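Local coordinates for protein transcriptional regulator (Thermus thermophilus, PDB 2H0A) that probably regulates transcription as a CcpA-type repressor, the modelled chain forming the two-lobed, periplasmic-binding-protein-like core that in relatives senses small effectors, at residues 171-174 / 175-178; 242-245 / 246-250; 9-12 / 13-16. All blocks are in the same frame, centred on the assembly; numbering follows the deposited sequence.

Contact 1 of 3, residues 171-174 / 175-178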
ATOM      1  N   LEU A 171      -1.849   8.021  17.531  1.00 34.44           N
ATOM      2  CA  LEU A 171      -1.590   9.099  18.478  1.00 38.03           C
ATOM      3  C   LEU A 171      -2.929   9.620  19.014  1.00 40.61           C
ATOM      4  O   LEU A 171      -3.066   9.941  20.194  1.00 39.99           O
ATOM      5  CB  LEU A 171      -0.825  10.236  17.800  1.00 37.69           C
ATOM      6  CG  LEU A 171      -0.580  11.472  18.675  1.00 38.67           C
ATOM      7  CD1 LEU A 171       0.271  11.082  19.873  1.00 36.66           C
ATOM      8  CD2 LEU A 171       0.098  12.566  17.866  1.00 38.14           C
ATOM      9  N   ARG A 172      -3.914   9.699  18.129  1.00 44.09           N
ATOM     10  CA  ARG A 172      -5.241  10.167  18.494  1.00 47.57           C
ATOM     11  C   ARG A 172      -5.824   9.215  19.541  1.00 46.30           C
ATOM     12  O   ARG A 172      -6.512   9.639  20.476  1.00 43.99           O
ATOM     13  CB  ARG A 172      -6.128  10.198  17.246  1.00 52.25           C
ATOM     14  CG  ARG A 172      -6.681  11.560  16.894  1.00 61.62           C
ATOM     15  CD  ARG A 172      -7.776  11.978  17.864  1.00 71.78           C
ATOM     16  NE  ARG A 172      -8.475  13.184  17.409  1.00 80.32           N
ATOM     17  CZ  ARG A 172      -9.486  13.757  18.058  1.00 83.70           C
ATOM     18  NH1 ARG A 172      -9.930  13.242  19.201  1.00 85.94           N
ATOM     19  NH2 ARG A 172     -10.059  14.846  17.560  1.00 84.20           N
ATOM     20  N   HIS A 173      -5.532   7.926  19.370  1.00 45.00           N
ATOM     21  CA  HIS A 173      -5.998   6.890  20.281  1.00 44.53           C
ATOM     22  C   HIS A 173      -5.330   7.037  21.648  1.00 43.75           C
ATOM     23  O   HIS A 173      -5.998   7.017  22.686  1.00 43.95           O
ATOM     24  CB  HIS A 173      -5.676   5.508  19.713  1.00 45.69           C
ATOM     25  CG  HIS A 173      -6.082   4.386  20.609  1.00 47.89           C
ATOM     26  ND1 HIS A 173      -7.400   4.036  20.812  1.00 50.23           N
ATOM     27  CD2 HIS A 173      -5.350   3.562  21.393  1.00 49.83           C
ATOM     28  CE1 HIS A 173      -7.460   3.045  21.681  1.00 50.36           C
ATOM     29  NE2 HIS A 173      -6.230   2.739  22.050  1.00 51.34           N
ATOM     30  N   PHE A 174      -4.009   7.185  21.639  1.00 40.23           N
ATOM     31  CA  PHE A 174      -3.252   7.339  22.868  1.00 37.84           C
ATOM     32  C   PHE A 174      -3.631   8.611  23.633  1.00 38.89           C
ATOM     33  O   PHE A 174      -3.635   8.628  24.864  1.00 38.89           O
ATOM     34  CB  PHE A 174      -1.758   7.392  22.568  1.00 36.16           C
ATOM     35  CG  PHE A 174      -1.248   6.238  21.749  1.00 36.47           C
ATOM     36  CD1 PHE A 174      -1.672   4.937  21.997  1.00 35.41           C
ATOM     37  CD2 PHE A 174      -0.254   6.445  20.791  1.00 35.63           C
ATOM     38  CE1 PHE A 174      -1.107   3.860  21.315  1.00 34.24           C
ATOM     39  CE2 PHE A 174       0.315   5.377  20.106  1.00 34.02           C
ATOM     40  CZ  PHE A 174      -0.108   4.083  20.370  1.00 34.07           C
ATOM     41  N   LEU A 175      -3.942   9.678  22.906  1.00 39.37           N
ATOM     42  CA  LEU A 175      -4.287  10.941  23.537  1.00 40.19           C
ATOM     43  C   LEU A 175      -5.551  10.909  24.372  1.00 41.42           C
ATOM     44  O   LEU A 175      -5.737  11.768  25.231  1.00 41.97           O
ATOM     45  CB  LEU A 175      -4.382  12.051  22.495  1.00 40.60           C
ATOM     46  CG  LEU A 175      -3.020  12.454  21.916  1.00 43.90           C
ATOM     47  CD1 LEU A 175      -3.218  13.408  20.754  1.00 43.12           C
ATOM     48  CD2 LEU A 175      -2.153  13.089  23.004  1.00 43.14           C
ATOM     49  N   GLU A 176      -6.434   9.941  24.134  1.00 42.41           N
ATOM     50  CA  GLU A 176      -7.639   9.878  24.947  1.00 43.91           C
ATOM     51  C   GLU A 176      -7.383   9.021  26.188  1.00 43.64           C
ATOM     52  O   GLU A 176      -8.212   8.945  27.099  1.00 42.35           O
ATOM     53  CB  GLU A 176      -8.846   9.377  24.133  1.00 44.72           C
ATOM     54  CG  GLU A 176      -8.563   8.349  23.061  1.00 48.82           C
ATOM     55  CD  GLU A 176      -9.777   8.087  22.156  1.00 51.48           C
ATOM     56  OE1 GLU A 176     -10.318   9.058  21.576  1.00 48.57           O
ATOM     57  OE2 GLU A 176     -10.185   6.906  22.020  1.00 53.11           O
ATOM     58  N   LYS A 177      -6.201   8.413  26.224  1.00 43.33           N
ATOM     59  CA  LYS A 177      -5.778   7.583  27.348  1.00 42.91           C
ATOM     60  C   LYS A 177      -4.787   8.345  28.241  1.00 42.33           C
ATOM     61  O   LYS A 177      -4.608   8.009  29.412  1.00 41.55           O
ATOM     62  CB  LYS A 177      -5.108   6.294  26.850  1.00 42.88           C
ATOM     63  CG  LYS A 177      -6.056   5.235  26.316  1.00 45.01           C
ATOM     64  CD  LYS A 177      -5.282   3.978  25.908  1.00 47.84           C
ATOM     65  CE  LYS A 177      -6.174   2.906  25.262  1.00 49.86           C
ATOM     66  NZ  LYS A 177      -7.048   2.159  26.220  1.00 51.93           N
ATOM     67  N   ALA A 178      -4.146   9.367  27.682  1.00 41.34           N
ATOM     68  CA  ALA A 178      -3.170  10.139  28.434  1.00 40.72           C
ATOM     69  C   ALA A 178      -2.886  11.508  27.834  1.00 41.02           C
ATOM     70  O   ALA A 178      -3.027  11.732  26.634  1.00 40.68           O
ATOM     71  CB  ALA A 178      -1.868   9.349  28.544  1.00 39.45           C
TER

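Contact 2 of 3, residues 242-245 / 246-250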
ATOM      1  N   GLN A 242      26.976 -10.196  -2.057  1.00 45.03           N
ATOM      2  CA  GLN A 242      28.300 -10.809  -1.967  1.00 43.24           C
ATOM      3  C   GLN A 242      28.248 -12.315  -1.770  1.00 41.25           C
ATOM      4  O   GLN A 242      28.959 -13.051  -2.444  1.00 40.31           O
ATOM      5  CB  GLN A 242      29.109 -10.182  -0.829  1.00 44.40           C
ATOM      6  CG  GLN A 242      30.495 -10.811  -0.636  1.00 47.13           C
ATOM      7  CD  GLN A 242      31.463 -10.558  -1.797  1.00 47.77           C
ATOM      8  OE1 GLN A 242      32.422 -11.313  -1.988  1.00 47.33           O
ATOM      9  NE2 GLN A 242      31.228  -9.490  -2.559  1.00 47.98           N
ATOM     10  N   LEU A 243      27.413 -12.769  -0.843  1.00 41.14           N
ATOM     11  CA  LEU A 243      27.274 -14.196  -0.577  1.00 42.00           C
ATOM     12  C   LEU A 243      26.857 -14.891  -1.853  1.00 42.01           C
ATOM     13  O   LEU A 243      27.396 -15.938  -2.200  1.00 42.12           O
ATOM     14  CB  LEU A 243      26.214 -14.458   0.500  1.00 42.04           C
ATOM     15  CG  LEU A 243      26.509 -14.047   1.945  1.00 41.88           C
ATOM     16  CD1 LEU A 243      25.234 -14.091   2.753  1.00 43.14           C
ATOM     17  CD2 LEU A 243      27.550 -14.969   2.544  1.00 41.47           C
ATOM     18  N   LEU A 244      25.894 -14.292  -2.551  1.00 43.00           N
ATOM     19  CA  LEU A 244      25.383 -14.842  -3.800  1.00 43.41           C
ATOM     20  C   LEU A 244      26.510 -15.034  -4.805  1.00 43.94           C
ATOM     21  O   LEU A 244      26.622 -16.095  -5.419  1.00 42.83           O
ATOM     22  CB  LEU A 244      24.323 -13.914  -4.390  1.00 43.34           C
ATOM     23  CG  LEU A 244      23.591 -14.447  -5.620  1.00 42.30           C
ATOM     24  CD1 LEU A 244      22.792 -15.679  -5.246  1.00 40.34           C
ATOM     25  CD2 LEU A 244      22.683 -13.373  -6.171  1.00 44.46           C
ATOM     26  N   LEU A 245      27.327 -13.995  -4.967  1.00 45.54           N
ATOM     27  CA  LEU A 245      28.468 -14.014  -5.879  1.00 46.84           C
ATOM     28  C   LEU A 245      29.393 -15.156  -5.533  1.00 47.96           C
ATOM     29  O   LEU A 245      29.779 -15.947  -6.397  1.00 47.90           O
ATOM     30  CB  LEU A 245      29.268 -12.723  -5.774  1.00 48.99           C
ATOM     31  CG  LEU A 245      28.846 -11.509  -6.594  1.00 52.85           C
ATOM     32  CD1 LEU A 245      29.810 -10.370  -6.301  1.00 54.40           C
ATOM     33  CD2 LEU A 245      28.862 -11.854  -8.085  1.00 53.72           C
ATOM     34  N   GLU A 246      29.764 -15.222  -4.259  1.00 48.33           N
ATOM     35  CA  GLU A 246      30.655 -16.269  -3.788  1.00 48.71           C
ATOM     36  C   GLU A 246      30.096 -17.606  -4.233  1.00 48.58           C
ATOM     37  O   GLU A 246      30.819 -18.456  -4.741  1.00 50.22           O
ATOM     38  CB  GLU A 246      30.773 -16.211  -2.264  1.00 48.10           C
ATOM     39  CG  GLU A 246      31.739 -15.145  -1.767  1.00 48.68           C
ATOM     40  CD  GLU A 246      31.453 -14.695  -0.343  1.00 49.83           C
ATOM     41  OE1 GLU A 246      30.810 -15.447   0.416  1.00 49.72           O
ATOM     42  OE2 GLU A 246      31.882 -13.581   0.020  1.00 49.93           O
ATOM     43  N   ARG A 247      28.794 -17.772  -4.064  1.00 48.08           N
ATOM     44  CA  ARG A 247      28.142 -19.007  -4.442  1.00 47.15           C
ATOM     45  C   ARG A 247      28.076 -19.162  -5.967  1.00 47.72           C
ATOM     46  O   ARG A 247      28.316 -20.249  -6.499  1.00 46.55           O
ATOM     47  CB  ARG A 247      26.738 -19.048  -3.839  1.00 45.52           C
ATOM     48  CG  ARG A 247      26.429 -20.351  -3.135  1.00 44.73           C
ATOM     49  CD  ARG A 247      26.675 -20.292  -1.633  1.00 42.56           C
ATOM     50  NE  ARG A 247      27.051 -21.607  -1.119  1.00 40.02           N
ATOM     51  CZ  ARG A 247      26.827 -22.035   0.119  1.00 39.43           C
ATOM     52  NH1 ARG A 247      26.217 -21.268   1.005  1.00 38.56           N
ATOM     53  NH2 ARG A 247      27.218 -23.245   0.472  1.00 37.90           N
ATOM     54  N   MET A 248      27.756 -18.079  -6.670  1.00 48.51           N
ATOM     55  CA  MET A 248      27.673 -18.140  -8.126  1.00 49.44           C
ATOM     56  C   MET A 248      29.050 -18.393  -8.716  1.00 51.83           C
ATOM     57  O   MET A 248      29.175 -18.896  -9.831  1.00 53.62           O
ATOM     58  CB  MET A 248      27.087 -16.845  -8.708  1.00 45.65           C
ATOM     59  CG  MET A 248      25.598 -16.629  -8.413  1.00 42.23           C
ATOM     60  SD  MET A 248      24.808 -15.330  -9.406  1.00 38.92           S
ATOM     61  CE  MET A 248      25.820 -13.906  -9.034  1.00 36.40           C
ATOM     62  N   ARG A 249      30.085 -18.051  -7.954  1.00 53.74           N
ATOM     63  CA  ARG A 249      31.463 -18.233  -8.402  1.00 53.49           C
ATOM     64  C   ARG A 249      32.083 -19.537  -7.922  1.00 54.17           C
ATOM     65  O   ARG A 249      33.301 -19.641  -7.791  1.00 54.49           O
ATOM     66  CB  ARG A 249      32.321 -17.046  -7.964  1.00 52.12           C
ATOM     67  CG  ARG A 249      32.084 -15.803  -8.807  1.00 52.75           C
ATOM     68  CD  ARG A 249      32.629 -14.551  -8.151  1.00 51.13           C
ATOM     69  NE  ARG A 249      32.773 -13.461  -9.107  1.00 49.47           N
ATOM     70  CZ  ARG A 249      33.128 -12.227  -8.776  1.00 49.45           C
ATOM     71  NH1 ARG A 249      33.370 -11.926  -7.508  1.00 50.45           N
ATOM     72  NH2 ARG A 249      33.264 -11.298  -9.712  1.00 48.75           N
ATOM     73  N   GLY A 250      31.238 -20.527  -7.647  1.00 54.45           N
ATOM     74  CA  GLY A 250      31.736 -21.827  -7.239  1.00 54.44           C
ATOM     75  C   GLY A 250      31.903 -22.177  -5.776  1.00 55.02           C
ATOM     76  O   GLY A 250      32.294 -23.303  -5.473  1.00 55.75           O
TER

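Contact 3 of 3, residues 9-12 / 13-16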
ATOM      1  N   VAL A   9       5.920  -5.480  -1.594  1.00 77.64           N
ATOM      2  CA  VAL A   9       5.207  -4.232  -1.277  1.00 74.65           C
ATOM      3  C   VAL A   9       5.650  -2.934  -1.947  1.00 72.25           C
ATOM      4  O   VAL A   9       4.828  -2.050  -2.181  1.00 72.75           O
ATOM      5  CB  VAL A   9       5.229  -3.989   0.253  1.00 75.38           C
ATOM      6  CG1 VAL A   9       4.206  -2.934   0.646  1.00 75.50           C
ATOM      7  CG2 VAL A   9       4.958  -5.289   0.977  1.00 76.07           C
ATOM      8  N   ALA A  10       6.936  -2.808  -2.258  1.00 69.67           N
ATOM      9  CA  ALA A  10       7.453  -1.585  -2.868  1.00 66.42           C
ATOM     10  C   ALA A  10       7.438  -0.489  -1.801  1.00 64.13           C
ATOM     11  O   ALA A  10       6.741   0.515  -1.923  1.00 61.59           O
ATOM     12  CB  ALA A  10       6.607  -1.173  -4.068  1.00 67.11           C
ATOM     13  N   THR A  11       8.215  -0.717  -0.747  1.00 62.01           N
ATOM     14  CA  THR A  11       8.348   0.212   0.369  1.00 58.99           C
ATOM     15  C   THR A  11       9.771   0.750   0.343  1.00 55.62           C
ATOM     16  O   THR A  11      10.595   0.272  -0.432  1.00 55.65           O
ATOM     17  CB  THR A  11       8.115  -0.506   1.701  1.00 60.39           C
ATOM     18  OG1 THR A  11       8.902  -1.702   1.739  1.00 61.31           O
ATOM     19  CG2 THR A  11       6.651  -0.867   1.858  1.00 61.25           C
ATOM     20  N   GLU A  12      10.068   1.738   1.177  1.00 50.94           N
ATOM     21  CA  GLU A  12      11.411   2.309   1.203  1.00 48.25           C
ATOM     22  C   GLU A  12      12.443   1.264   1.636  1.00 46.82           C
ATOM     23  O   GLU A  12      13.619   1.357   1.291  1.00 45.17           O
ATOM     24  CB  GLU A  12      11.454   3.512   2.147  1.00 48.72           C
ATOM     25  CG  GLU A  12      12.847   4.076   2.376  1.00 51.53           C
ATOM     26  CD  GLU A  12      13.413   4.785   1.158  1.00 54.08           C
ATOM     27  OE1 GLU A  12      13.078   4.384   0.023  1.00 55.84           O
ATOM     28  OE2 GLU A  12      14.208   5.735   1.337  1.00 54.67           O
ATOM     29  N   PHE A  13      11.985   0.263   2.382  1.00 45.84           N
ATOM     30  CA  PHE A  13      12.853  -0.797   2.878  1.00 44.99           C
ATOM     31  C   PHE A  13      13.407  -1.620   1.732  1.00 46.03           C
ATOM     32  O   PHE A  13      14.533  -2.122   1.795  1.00 47.01           O
ATOM     33  CB  PHE A  13      12.077  -1.705   3.832  1.00 43.35           C
ATOM     34  CG  PHE A  13      12.876  -2.873   4.358  1.00 41.72           C
ATOM     35  CD1 PHE A  13      13.838  -2.692   5.343  1.00 38.92           C
ATOM     36  CD2 PHE A  13      12.654  -4.161   3.871  1.00 40.13           C
ATOM     37  CE1 PHE A  13      14.562  -3.778   5.839  1.00 37.34           C
ATOM     38  CE2 PHE A  13      13.376  -5.248   4.367  1.00 38.67           C
ATOM     39  CZ  PHE A  13      14.329  -5.053   5.349  1.00 35.86           C
ATOM     40  N   TYR A  14      12.615  -1.768   0.681  1.00 46.69           N
ATOM     41  CA  TYR A  14      13.060  -2.539  -0.459  1.00 47.69           C
ATOM     42  C   TYR A  14      13.856  -1.671  -1.406  1.00 47.55           C
ATOM     43  O   TYR A  14      14.716  -2.167  -2.128  1.00 48.84           O
ATOM     44  CB  TYR A  14      11.861  -3.192  -1.141  1.00 50.84           C
ATOM     45  CG  TYR A  14      11.201  -4.174  -0.211  1.00 56.88           C
ATOM     46  CD1 TYR A  14      11.806  -5.399   0.078  1.00 58.99           C
ATOM     47  CD2 TYR A  14      10.058  -3.820   0.503  1.00 60.10           C
ATOM     48  CE1 TYR A  14      11.301  -6.236   1.066  1.00 62.29           C
ATOM     49  CE2 TYR A  14       9.542  -4.648   1.494  1.00 63.85           C
ATOM     50  CZ  TYR A  14      10.172  -5.854   1.775  1.00 64.89           C
ATOM     51  OH  TYR A  14       9.690  -6.646   2.796  1.00 67.08           O
ATOM     52  N   ARG A  15      13.601  -0.369  -1.400  1.00 46.60           N
ATOM     53  CA  ARG A  15      14.368   0.492  -2.282  1.00 46.09           C
ATOM     54  C   ARG A  15      15.803   0.447  -1.785  1.00 45.95           C
ATOM     55  O   ARG A  15      16.729   0.213  -2.561  1.00 46.54           O
ATOM     56  CB  ARG A  15      13.865   1.939  -2.254  1.00 45.47           C
ATOM     57  CG  ARG A  15      14.597   2.829  -3.254  1.00 45.69           C
ATOM     58  CD  ARG A  15      14.383   4.319  -3.017  1.00 45.98           C
ATOM     59  NE  ARG A  15      15.052   4.798  -1.810  1.00 48.24           N
ATOM     60  CZ  ARG A  15      16.369   4.776  -1.620  1.00 49.58           C
ATOM     61  NH1 ARG A  15      17.176   4.298  -2.556  1.00 50.12           N
ATOM     62  NH2 ARG A  15      16.879   5.223  -0.484  1.00 51.27           N
ATOM     63  N   ARG A  16      15.976   0.654  -0.480  1.00 45.12           N
ATOM     64  CA  ARG A  16      17.301   0.645   0.140  1.00 43.93           C
ATOM     65  C   ARG A  16      17.981  -0.708   0.024  1.00 43.00           C
ATOM     66  O   ARG A  16      19.197  -0.783  -0.125  1.00 43.18           O
ATOM     67  CB  ARG A  16      17.206   1.013   1.619  1.00 41.98           C
ATOM     68  CG  ARG A  16      16.575   2.360   1.896  1.00 42.81           C
ATOM     69  CD  ARG A  16      16.313   2.507   3.384  1.00 43.14           C
ATOM     70  NE  ARG A  16      17.552   2.438   4.151  1.00 44.24           N
ATOM     71  CZ  ARG A  16      17.615   2.283   5.469  1.00 42.40           C
ATOM     72  NH1 ARG A  16      16.502   2.179   6.183  1.00 40.33           N
ATOM     73  NH2 ARG A  16      18.795   2.225   6.068  1.00 40.09           N
TER

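Contact 1 of 3, residues 171-174 / 175-178
L171 and H173 meet L175 and K177 in a local contact at the C-terminal end of helix 164-175, where the chain unwinds into the loop before strand 182-185. The backbone carries the change of course. L175 N donates to L171 O in an ordinary i to i+4 bond of 2.9 Å, but the next bonds reach back only three residues, from E176 N to H173 O at 3.3 Å and from K177 N to F174 O at 2.9 Å. In both shorter-range bonds the donor sits well above the carbonyl plane, about 60° out of it for K177. A weak bond from A178 N also falls on F174 O. The helix belongs to a beta-alpha-beta crossover that carries the chain from strand 157-160 to strand 182-185 in the parallel sheet of this lobe. On its inner side L175 CD1 packs against L171 CG at 3.9 Å, L171 continues onto helix 189-200, and the F174 ring goes down to F117 and strand 182-185. The outer side is polar. H173 leaves the backbone facing away, but its imidazole, trans to its own N about the first side-chain bond (chi1 178°), lies beside K177, whose CE approaches the NE2/CE1 side of the ring obliquely, 3.8 Å from H173 CE1. The E176 carboxylate, inclined 45° to that ring, keeps OE2 4.2 Å from H173 ND1, while E176 also packs on R172 of the second subunit.

Contact 2 of 3, residues 242-245 / 246-250
L244 and L245 pack against M248 one turn further on, at the close of helix 233-248, and this apolar side is the compact half of the contact. The methionine is bent at its last torsion (chi3 -57°), which brings CE to 3.8 Å from L245 CD2, while M248 CG lies 4.1 Å from L244 CG. L244 and L243 continue onto V82 of strand 81-84, and M248 onto Y30. Regular i to i+4 bonds run beneath, from E246 N to Q242 O (2.9 Å) and from R247 N to L243 O (3.0 Å). The helix ends in a Schellman motif: G250, at positive phi, donates to R247 O, and Y251 N returns to E246 O. The other side is looser and more polar. R249 extends alongside L245, whose CD2 stands 4.3 Å above the centre of the R249 guanidinium plane, and R249 NH2 goes on to Q28. E246 crosses Q242 at about a right angle and holds OE1 3.9 Å from L243 CD2, where that oxygen forms a salt bridge with R256. With E246 cut back to an alanine, R256 is likely to lose its carboxylate mate and to keep, at this helix, the bond from NH2 to L243 O. R247 similarly pairs with D92. Charged ends directed to separate partners imply that this helix terminus is tied to its surroundings by polar bonds as well as by leucine and methionine packing.

Contact 3 of 3, residues 9-12 / 13-16
E12 and R15 form the ionic part of this contact, in the first turn of helix 12-25. R15 grips the carboxylate side-on: NE reaches E12 OE1 at 2.7 Å from the syn side, and NH2 reaches E12 OE2 at 3.3 Å. The planes of the two groups are 59° apart, so OE2 is met from above the carboxylate plane although it lies close to the guanidinium plane. A bend in the glutamate (chi2 71°) turns its carboxylate back to the arginine, whose NH1 also pairs with E19. Backbone bonds start the helix. T11, at the N-cap position, offers its O to both Y14 N (3.1 Å) and R15 N (3.2 Å), and R16 N follows with a nearly straight bond to E12 O at 3.0 Å. In the nonpolar part, E12 CG lies 3.9 Å from R16 CD. Beyond it the buried R16 guanidinium bonds to D216, H218, Q231 and E234, while Y14 OH bonds to S63. Because D216 and H218 follow strand 210-215 of the other lobe, the chemistry of this turn implies a polar tie between the lobes, consistent with a place beside the interlobe cleft that binds effectors in LacI-type relatives.

Overall arrangement
From the N terminus the chain meets contact 3 first, where strand 2-6 passes through a loop into helix 12-25, then contact 1 at the far end of helix 164-175, and finally contact 2 at the end of helix 233-248. All three are local turns in series; none nests in or crosses another, and none closes a long loop. Contacts 1 and 2 stand on opposite sides of the chain's centre, their own centres 50 Å apart, toward the outer ends of the two lobes. Contact 3 lies nearer the middle, where one lobe faces the other. Helix 233-248 connects two of them indirectly: V233 near its start touches F13 and R16, and its end forms contact 2.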